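Side-chain contacts in acinetobacter secreted protease CpaA (Acinetobacter nosocomialis M2, PDB 6O38), which is a secreted zinc metalloprotease that the chaperone CpaB binds and the type II secretion system exports: residues A[211-216]-A[222-227]; A[204-209]-A[228-233]; A[278-283]-A[302-307]. All blocks are in the same frame, centred on the assembly; numbering follows the deposited sequence.

Contact 1: residues A[211-216]-A[222-227]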
loop_
_atom_site.group_PDB
_atom_site.type_symbol
_atom_site.label_atom_id
_atom_site.label_comp_id
_atom_site.label_asym_id
_atom_site.label_seq_id
_atom_site.Cartn_x
_atom_site.Cartn_y
_atom_site.Cartn_z
ATOM N N THR A 211 0.613 -5.155 -20.775
ATOM C CA THR A 211 0.534 -6.451 -21.437
ATOM C C THR A 211 0.510 -7.546 -20.378
ATOM O O THR A 211 1.314 -7.525 -19.440
ATOM C CB THR A 211 1.716 -6.656 -22.388
ATOM O OG1 THR A 211 1.866 -5.501 -23.224
ATOM C CG2 THR A 211 1.489 -7.880 -23.264
ATOM N N GLU A 212 -0.409 -8.497 -20.528
ATOM C CA GLU A 212 -0.611 -9.560 -19.548
ATOM C C GLU A 212 -0.406 -10.901 -20.243
ATOM O O GLU A 212 -1.177 -11.266 -21.137
ATOM C CB GLU A 212 -2.001 -9.457 -18.921
ATOM C CG GLU A 212 -2.302 -10.507 -17.871
ATOM C CD GLU A 212 -3.600 -10.229 -17.134
ATOM O OE1 GLU A 212 -4.509 -11.085 -17.181
ATOM O OE2 GLU A 212 -3.713 -9.148 -16.518
ATOM N N ILE A 213 0.628 -11.630 -19.831
ATOM C CA ILE A 213 1.044 -12.872 -20.472
ATOM C C ILE A 213 0.707 -14.028 -19.541
ATOM O O ILE A 213 1.206 -14.090 -18.410
ATOM C CB ILE A 213 2.541 -12.852 -20.811
ATOM C CG1 ILE A 213 2.848 -11.689 -21.756
ATOM C CG2 ILE A 213 2.968 -14.177 -21.425
ATOM C CD1 ILE A 213 4.310 -11.325 -21.821
ATOM N N ALA A 214 -0.133 -14.943 -20.015
ATOM C CA ALA A 214 -0.633 -16.045 -19.205
ATOM C C ALA A 214 0.080 -17.348 -19.546
ATOM O O ALA A 214 0.279 -17.674 -20.720
ATOM C CB ALA A 214 -2.140 -16.217 -19.399
ATOM N N PHE A 215 0.463 -18.086 -18.508
ATOM C CA PHE A 215 0.965 -19.447 -18.627
ATOM C C PHE A 215 -0.064 -20.412 -18.057
ATOM O O PHE A 215 -0.702 -20.121 -17.039
ATOM C CB PHE A 215 2.299 -19.619 -17.888
ATOM C CG PHE A 215 3.486 -19.047 -18.614
ATOM C CD1 PHE A 215 3.590 -17.686 -18.850
ATOM C CD2 PHE A 215 4.513 -19.876 -19.041
ATOM C CE1 PHE A 215 4.689 -17.163 -19.511
ATOM C CE2 PHE A 215 5.612 -19.360 -19.701
ATOM C CZ PHE A 215 5.701 -18.001 -19.935
ATOM N N GLY A 216 -0.228 -21.561 -18.708
ATOM C CA GLY A 216 -1.149 -22.566 -18.216
ATOM C C GLY A 216 -0.824 -23.929 -18.785
ATOM O O GLY A 216 0.123 -24.098 -19.556
ATOM N N SER A 222 9.162 -23.008 -21.861
ATOM C CA SER A 222 10.121 -23.265 -20.793
ATOM C C SER A 222 10.811 -21.997 -20.311
ATOM O O SER A 222 11.240 -21.934 -19.153
ATOM C CB SER A 222 11.169 -24.274 -21.259
ATOM O OG SER A 222 12.230 -23.616 -21.928
ATOM N N ASN A 223 10.924 -20.985 -21.167
ATOM C CA ASN A 223 11.573 -19.741 -20.786
ATOM C C ASN A 223 11.029 -18.620 -21.656
ATOM O O ASN A 223 10.508 -18.856 -22.750
ATOM C CB ASN A 223 13.099 -19.838 -20.905
ATOM C CG ASN A 223 13.562 -20.026 -22.334
ATOM O OD1 ASN A 223 13.977 -19.073 -22.995
ATOM N ND2 ASN A 223 13.496 -21.260 -22.821
ATOM N N PHE A 224 11.155 -17.393 -21.154
ATOM C CA PHE A 224 10.560 -16.236 -21.802
ATOM C C PHE A 224 11.475 -15.032 -21.641
ATOM O O PHE A 224 12.025 -14.800 -20.561
ATOM C CB PHE A 224 9.174 -15.932 -21.217
ATOM C CG PHE A 224 8.454 -14.821 -21.917
ATOM C CD1 PHE A 224 7.759 -15.065 -23.089
ATOM C CD2 PHE A 224 8.464 -13.536 -21.403
ATOM C CE1 PHE A 224 7.094 -14.048 -23.740
ATOM C CE2 PHE A 224 7.798 -12.513 -22.050
ATOM C CZ PHE A 224 7.114 -12.771 -23.221
ATOM N N THR A 225 11.632 -14.269 -22.722
ATOM C CA THR A 225 12.495 -13.095 -22.748
ATOM C C THR A 225 11.654 -11.849 -22.992
ATOM O O THR A 225 10.884 -11.794 -23.956
ATOM C CB THR A 225 13.570 -13.223 -23.832
ATOM O OG1 THR A 225 14.330 -14.418 -23.616
ATOM C CG2 THR A 225 14.503 -12.022 -23.803
ATOM N N LEU A 226 11.809 -10.855 -22.119
ATOM C CA LEU A 226 11.117 -9.588 -22.275
ATOM C C LEU A 226 11.672 -8.812 -23.470
ATOM O O LEU A 226 12.779 -9.085 -23.941
ATOM C CB LEU A 226 11.249 -8.753 -21.002
ATOM C CG LEU A 226 10.628 -9.307 -19.719
ATOM C CD1 LEU A 226 10.433 -8.190 -18.707
ATOM C CD2 LEU A 226 9.306 -10.003 -20.005
ATOM N N PRO A 227 10.910 -7.845 -23.987
ATOM C CA PRO A 227 11.430 -7.003 -25.071
ATOM C C PRO A 227 12.667 -6.233 -24.631
ATOM O O PRO A 227 12.876 -5.969 -23.445
ATOM C CB PRO A 227 10.264 -6.055 -25.378
ATOM C CG PRO A 227 9.055 -6.778 -24.907
ATOM C CD PRO A 227 9.491 -7.564 -23.707
#
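Beside F224, which packs on I213 and F215, N223 ND2 donates a hydrogen bond to S222 OG at 2.8 Å, the acceptor lying close to the amide plane. This polar pair is on the outer side of a β-sandwich domain of the StcE type; the apolar side chains meet between strand 210-215 and the short strand 223-224, which belong to two different sheets. No hydrogen bond joins the two segments, and I213, F215 and F224 are all buried.

I213 and F224 reach toward each other from opposite directions. F224 has CG anti to its backbone N (chi1 -175°), which sends the ring across the interior, and I213 CD1 meets its far end, 3.5 Å from F224 CZ. F215 touches the root of the same side chain: F224 CB sits at the edge of the F215 ring, near its plane, 4.2 Å from F215 CZ. V196 of helix 196-199 touches all three side chains and I199 adds to F224, so the helix belongs to the same core. On the outer side, N249 ND2 bonds both N223 OD1 and T225 OG1. At the edge of the F224 ring, in its plane, L226 CD2 lies 3.6 Å from F224 CE2.

Contact 2: residues A[204-209]-A[228-233]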
loop_
_atom_site.group_PDB
_atom_site.type_symbol
_atom_site.label_atom_id
_atom_site.label_comp_id
_atom_site.label_asym_id
_atom_site.label_seq_id
_atom_site.Cartn_x
_atom_site.Cartn_y
_atom_site.Cartn_z
ATOM N N ALA A 204 8.817 -9.564 -28.934
ATOM C CA ALA A 204 9.688 -8.597 -29.591
ATOM C C ALA A 204 9.382 -7.174 -29.143
ATOM O O ALA A 204 10.300 -6.391 -28.874
ATOM C CB ALA A 204 9.561 -8.724 -31.109
ATOM N N ALA A 205 8.102 -6.818 -29.053
ATOM C CA ALA A 205 7.717 -5.464 -28.686
ATOM C C ALA A 205 6.341 -5.487 -28.038
ATOM O O ALA A 205 5.548 -6.407 -28.251
ATOM C CB ALA A 205 7.720 -4.529 -29.901
ATOM N N VAL A 206 6.069 -4.456 -27.242
ATOM C CA VAL A 206 4.770 -4.304 -26.605
ATOM C C VAL A 206 3.895 -3.399 -27.462
ATOM O O VAL A 206 4.377 -2.594 -28.263
ATOM C CB VAL A 206 4.896 -3.756 -25.168
ATOM C CG1 VAL A 206 5.620 -4.756 -24.282
ATOM C CG2 VAL A 206 5.612 -2.416 -25.171
ATOM N N ASN A 207 2.582 -3.530 -27.280
ATOM C CA ASN A 207 1.602 -2.822 -28.088
ATOM C C ASN A 207 0.691 -1.911 -27.279
ATOM O O ASN A 207 -0.116 -1.188 -27.873
ATOM C CB ASN A 207 0.739 -3.826 -28.871
ATOM C CG ASN A 207 0.368 -3.328 -30.252
ATOM O OD1 ASN A 207 0.778 -2.243 -30.665
ATOM N ND2 ASN A 207 -0.410 -4.123 -30.980
ATOM N N SER A 208 0.797 -1.921 -25.954
ATOM C CA SER A 208 -0.123 -1.196 -25.088
ATOM C C SER A 208 0.590 -0.932 -23.768
ATOM O O SER A 208 1.646 -1.520 -23.497
ATOM C CB SER A 208 -1.422 -1.995 -24.872
ATOM O OG SER A 208 -1.208 -3.094 -24.005
ATOM N N PRO A 209 0.049 -0.042 -22.924
ATOM C CA PRO A 209 0.739 0.260 -21.658
ATOM C C PRO A 209 0.741 -0.891 -20.668
ATOM O O PRO A 209 1.528 -0.857 -19.713
ATOM C CB PRO A 209 -0.041 1.462 -21.102
ATOM C CG PRO A 209 -0.813 1.999 -22.251
ATOM C CD PRO A 209 -1.119 0.832 -23.123
ATOM N N THR A 228 13.494 -5.873 -25.613
ATOM C CA THR A 228 14.705 -5.116 -25.332
ATOM C C THR A 228 14.411 -3.654 -25.036
ATOM O O THR A 228 15.211 -2.994 -24.362
ATOM C CB THR A 228 15.661 -5.195 -26.522
ATOM O OG1 THR A 228 14.904 -5.407 -27.719
ATOM C CG2 THR A 228 16.605 -6.369 -26.353
ATOM N N THR A 229 13.281 -3.144 -25.517
ATOM C CA THR A 229 12.927 -1.743 -25.359
ATOM C C THR A 229 11.413 -1.608 -25.395
ATOM O O THR A 229 10.701 -2.478 -25.903
ATOM C CB THR A 229 13.564 -0.874 -26.450
ATOM O OG1 THR A 229 13.387 0.511 -26.128
ATOM C CG2 THR A 229 12.927 -1.161 -27.804
ATOM N N ALA A 230 10.931 -0.507 -24.831
ATOM C CA ALA A 230 9.512 -0.174 -24.840
ATOM C C ALA A 230 9.384 1.329 -24.629
ATOM O O ALA A 230 10.383 2.056 -24.600
ATOM C CB ALA A 230 8.754 -0.975 -23.776
ATOM N N ASN A 231 8.152 1.802 -24.495
ATOM C CA ASN A 231 7.915 3.184 -24.116
ATOM C C ASN A 231 7.959 3.322 -22.598
ATOM O O ASN A 231 7.802 2.347 -21.858
ATOM C CB ASN A 231 6.576 3.676 -24.662
ATOM C CG ASN A 231 6.610 3.908 -26.159
ATOM O OD1 ASN A 231 7.548 4.510 -26.684
ATOM N ND2 ASN A 231 5.589 3.428 -26.857
ATOM N N ASP A 232 8.194 4.551 -22.144
ATOM C CA ASP A 232 8.390 4.807 -20.723
ATOM C C ASP A 232 7.179 4.355 -19.914
ATOM O O ASP A 232 6.042 4.736 -20.208
ATOM C CB ASP A 232 8.662 6.293 -20.491
ATOM C CG ASP A 232 9.416 6.555 -19.201
ATOM O OD1 ASP A 232 9.922 5.583 -18.599
ATOM O OD2 ASP A 232 9.509 7.732 -18.793
ATOM N N ARG A 233 7.434 3.510 -18.912
ATOM C CA ARG A 233 6.451 3.037 -17.938
ATOM C C ARG A 233 5.460 2.033 -18.517
ATOM O O ARG A 233 4.407 1.792 -17.919
ATOM C CB ARG A 233 5.694 4.199 -17.282
ATOM C CG ARG A 233 6.276 4.646 -15.948
ATOM C CD ARG A 233 7.758 4.964 -16.063
ATOM N NE ARG A 233 8.320 5.423 -14.797
ATOM C CZ ARG A 233 9.491 6.041 -14.682
ATOM N NH1 ARG A 233 10.227 6.275 -15.761
ATOM N NH2 ARG A 233 9.926 6.425 -13.490
HETATM O O HOH W 1 8.423 -2.695 -27.065
#
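V206 and A230 meet methyl to methyl, V206 CG2 lying 3.7 Å from A230 CB, where the short pieces 206-209 and 230-233 run in nearly the same direction, 18° apart. The valine rotamer decides which branch does this. With chi1 at -65°, CG2 occupies the crowded position between backbone N and carbonyl carbon and takes A230, while CG1 is anti to the carbonyl carbon. A230 CB packs near CZ2 of the W278 indole and V206 CG1 near CH2, so one tryptophan touches both loops.

The polar link between the segments runs through water. It accepts from V206 N at 2.9 Å and donates to T229 O at 2.6 Å, joining the two main chains where no direct hydrogen bond spans them. T229 holds OG1 anti to its own N, and that hydroxyl is hydrogen-bonded to Y271 OH.

Farther along, P209 and R233 approach through their backbones, and the arginine's long chain leads off from the other loop. R233 folds back on its neighbour: NH1 gives D232 OD1 a salt-bridging hydrogen bond of 2.9 Å. The oxygen lies almost exactly in the guanidinium plane and is approached on its syn side, tilted 23° from the carboxylate plane. S273 N also bonds D232 OD1 and helps to position the carboxylate; D232 OD1 on NH1 and G546 O on NH2 should fix the guanidinium's rotation. F161, M270 and V272 touch the rest of the R233 side chain.

The two loops lead into adjacent parallel strands, 204-209 into 210-215 and 228-233 into 235-240, at one end of a β-sandwich domain of the StcE type.

Contact 3: residues A[278-283]-A[302-307]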
loop_
_atom_site.group_PDB
_atom_site.type_symbol
_atom_site.label_atom_id
_atom_site.label_comp_id
_atom_site.label_asym_id
_atom_site.label_seq_id
_atom_site.Cartn_x
_atom_site.Cartn_y
_atom_site.Cartn_z
ATOM N N TRP A 278 13.924 -3.075 -18.005
ATOM C CA TRP A 278 12.691 -3.370 -17.286
ATOM C C TRP A 278 12.994 -3.437 -15.794
ATOM O O TRP A 278 13.849 -4.219 -15.364
ATOM C CB TRP A 278 12.078 -4.686 -17.762
ATOM C CG TRP A 278 11.571 -4.659 -19.171
ATOM C CD1 TRP A 278 12.259 -5.002 -20.297
ATOM C CD2 TRP A 278 10.260 -4.277 -19.604
ATOM N NE1 TRP A 278 11.461 -4.855 -21.405
ATOM C CE2 TRP A 278 10.228 -4.410 -21.007
ATOM C CE3 TRP A 278 9.111 -3.832 -18.943
ATOM C CZ2 TRP A 278 9.093 -4.115 -21.759
ATOM C CZ3 TRP A 278 7.986 -3.540 -19.690
ATOM C CH2 TRP A 278 7.986 -3.682 -21.084
ATOM N N GLN A 279 12.303 -2.615 -15.011
ATOM C CA GLN A 279 12.422 -2.645 -13.560
ATOM C C GLN A 279 11.471 -3.691 -12.993
ATOM O O GLN A 279 10.307 -3.763 -13.397
ATOM C CB GLN A 279 12.120 -1.270 -12.964
ATOM C CG GLN A 279 12.184 -1.216 -11.443
ATOM C CD GLN A 279 13.607 -1.154 -10.918
ATOM O OE1 GLN A 279 14.568 -1.137 -11.688
ATOM N NE2 GLN A 279 13.748 -1.118 -9.597
ATOM N N LEU A 280 11.970 -4.506 -12.066
ATOM C CA LEU A 280 11.144 -5.509 -11.402
ATOM C C LEU A 280 10.421 -4.851 -10.234
ATOM O O LEU A 280 11.048 -4.467 -9.241
ATOM C CB LEU A 280 11.999 -6.683 -10.932
ATOM C CG LEU A 280 11.282 -7.750 -10.103
ATOM C CD1 LEU A 280 10.217 -8.450 -10.932
ATOM C CD2 LEU A 280 12.276 -8.756 -9.541
ATOM N N ILE A 281 9.100 -4.717 -10.348
ATOM C CA ILE A 281 8.304 -4.016 -9.346
ATOM C C ILE A 281 7.405 -4.943 -8.540
ATOM O O ILE A 281 6.823 -4.494 -7.539
ATOM C CB ILE A 281 7.460 -2.891 -9.982
ATOM C CG1 ILE A 281 6.492 -3.467 -11.016
ATOM C CG2 ILE A 281 8.362 -1.843 -10.615
ATOM C CD1 ILE A 281 5.624 -2.424 -11.683
ATOM N N SER A 282 7.270 -6.209 -8.930
ATOM C CA SER A 282 6.447 -7.148 -8.178
ATOM C C SER A 282 6.917 -8.562 -8.481
ATOM O O SER A 282 7.064 -8.929 -9.651
ATOM C CB SER A 282 4.963 -6.985 -8.528
ATOM O OG SER A 282 4.180 -8.015 -7.950
ATOM N N SER A 283 7.139 -9.349 -7.433
ATOM C CA SER A 283 7.632 -10.712 -7.566
ATOM C C SER A 283 7.167 -11.519 -6.362
ATOM O O SER A 283 6.933 -10.947 -5.292
ATOM C CB SER A 283 9.164 -10.745 -7.670
ATOM O OG SER A 283 9.764 -10.070 -6.579
ATOM N N THR A 302 13.597 -20.469 -5.575
ATOM C CA THR A 302 12.717 -20.575 -6.733
ATOM C C THR A 302 11.940 -19.287 -6.969
ATOM O O THR A 302 10.962 -19.293 -7.728
ATOM C CB THR A 302 11.742 -21.746 -6.571
ATOM O OG1 THR A 302 10.941 -21.545 -5.399
ATOM C CG2 THR A 302 12.497 -23.061 -6.446
ATOM N N GLN A 303 12.347 -18.189 -6.334
ATOM C CA GLN A 303 11.737 -16.874 -6.482
ATOM C C GLN A 303 12.694 -15.840 -5.898
ATOM O O GLN A 303 13.644 -16.213 -5.198
ATOM C CB GLN A 303 10.367 -16.824 -5.790
ATOM C CG GLN A 303 10.388 -17.084 -4.292
ATOM C CD GLN A 303 10.609 -18.543 -3.949
ATOM O OE1 GLN A 303 9.854 -19.416 -4.379
ATOM N NE2 GLN A 303 11.648 -18.816 -3.168
ATOM N N PRO A 304 12.504 -14.546 -6.169
ATOM C CA PRO A 304 13.489 -13.555 -5.703
ATOM C C PRO A 304 13.637 -13.458 -4.190
ATOM O O PRO A 304 14.687 -12.995 -3.727
ATOM C CB PRO A 304 12.968 -12.240 -6.296
ATOM C CG PRO A 304 12.217 -12.657 -7.505
ATOM C CD PRO A 304 11.552 -13.948 -7.125
ATOM N N THR A 305 12.644 -13.869 -3.401
ATOM C CA THR A 305 12.707 -13.666 -1.959
ATOM C C THR A 305 12.118 -14.857 -1.218
ATOM O O THR A 305 11.144 -15.473 -1.664
ATOM C CB THR A 305 11.951 -12.390 -1.550
ATOM O OG1 THR A 305 12.313 -11.315 -2.423
ATOM C CG2 THR A 305 12.272 -12.001 -0.114
ATOM N N LEU A 306 12.718 -15.165 -0.068
ATOM C CA LEU A 306 12.244 -16.216 0.820
ATOM C C LEU A 306 12.233 -15.675 2.240
ATOM O O LEU A 306 13.233 -15.108 2.693
ATOM C CB LEU A 306 13.139 -17.461 0.737
ATOM C CG LEU A 306 12.970 -18.500 1.853
ATOM C CD1 LEU A 306 11.672 -19.276 1.690
ATOM C CD2 LEU A 306 14.164 -19.446 1.911
ATOM N N LYS A 307 11.114 -15.845 2.940
ATOM C CA LYS A 307 10.972 -15.379 4.313
ATOM C C LYS A 307 10.673 -16.565 5.217
ATOM O O LYS A 307 9.753 -17.340 4.947
ATOM C CB LYS A 307 9.886 -14.314 4.446
ATOM C CG LYS A 307 9.883 -13.640 5.821
ATOM C CD LYS A 307 8.945 -12.444 5.871
ATOM C CE LYS A 307 9.461 -11.293 5.022
ATOM N NZ LYS A 307 8.583 -10.103 5.160
HETATM O O HOH W 2 10.190 -11.707 -4.440
#
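The backbones of S283 and P304 come together at the end of strand 278-282 and just ahead of strand 305-307, their CA atoms 6.8 Å apart, after a classic β-bulge in which I281 and S282 both face E268. The contact joins two successive β-sandwich domains of the StcE type, and farther along the chain the longer strands 277-288 and 305-310 pair in parallel.

The bulge breaks the regular alternation of the strand, and both L280 and S283 start out toward the other segment although they are three residues apart. P304 receives them on its ring. S283 CB lies 3.6 Å from P304 CG, and S283 OG also comes up to that carbon, so the serine packs alongside the outer part of the pyrrolidine. L280 adds a looser apolar touch: its CG is anti to the backbone N (chi1 175°), and CD2 ends 4.4 Å from P304 CG. Y267 and F269 of strand 266-272 continue the packing, Y267 on P304 and F269 on L280.

S283 OG lies between its backbone N and carbonyl carbon, and from there it reaches a water at 2.7 Å that T305 OG1 meets at 3.0 Å. This water is the polar bridge between the segments, which share no direct hydrogen bond. S282 faces elsewhere: its OG is hydrogen-bonded to N124 ND2 and D122 OD1 of the chaperone CpaB, so a residue of the bulge is itself part of the chaperone interface. Ahead of the proline, K262 NZ bonds T302 O and makes a weak bond to Q303 OE1. The same Q303 OE1 accepts a hydrogen bond from T302 OG1 at 2.6 Å, the hydroxyl standing 40° out of the carbonyl plane.

Contacts 1 and 2 belong to one β-sandwich domain, contact 1 nested along the chain inside the loop that contact 2 closes, whereas contact 3 lies between that domain and the next. Contact 1 is the core of the three, entirely apolar across its segments; contacts 2 and 3 are only partly buried, and each supplements a small apolar touch with a bridging water. W278, the first residue of segment 278-283, takes no part in the S283-P304 touch but links that strand to the other two contacts: its NE1 probably bonds P227 O of contact 1, L226 packs on its ring, and V206 and A230 of contact 2 pack against it. Contact 3 alone borders CpaB.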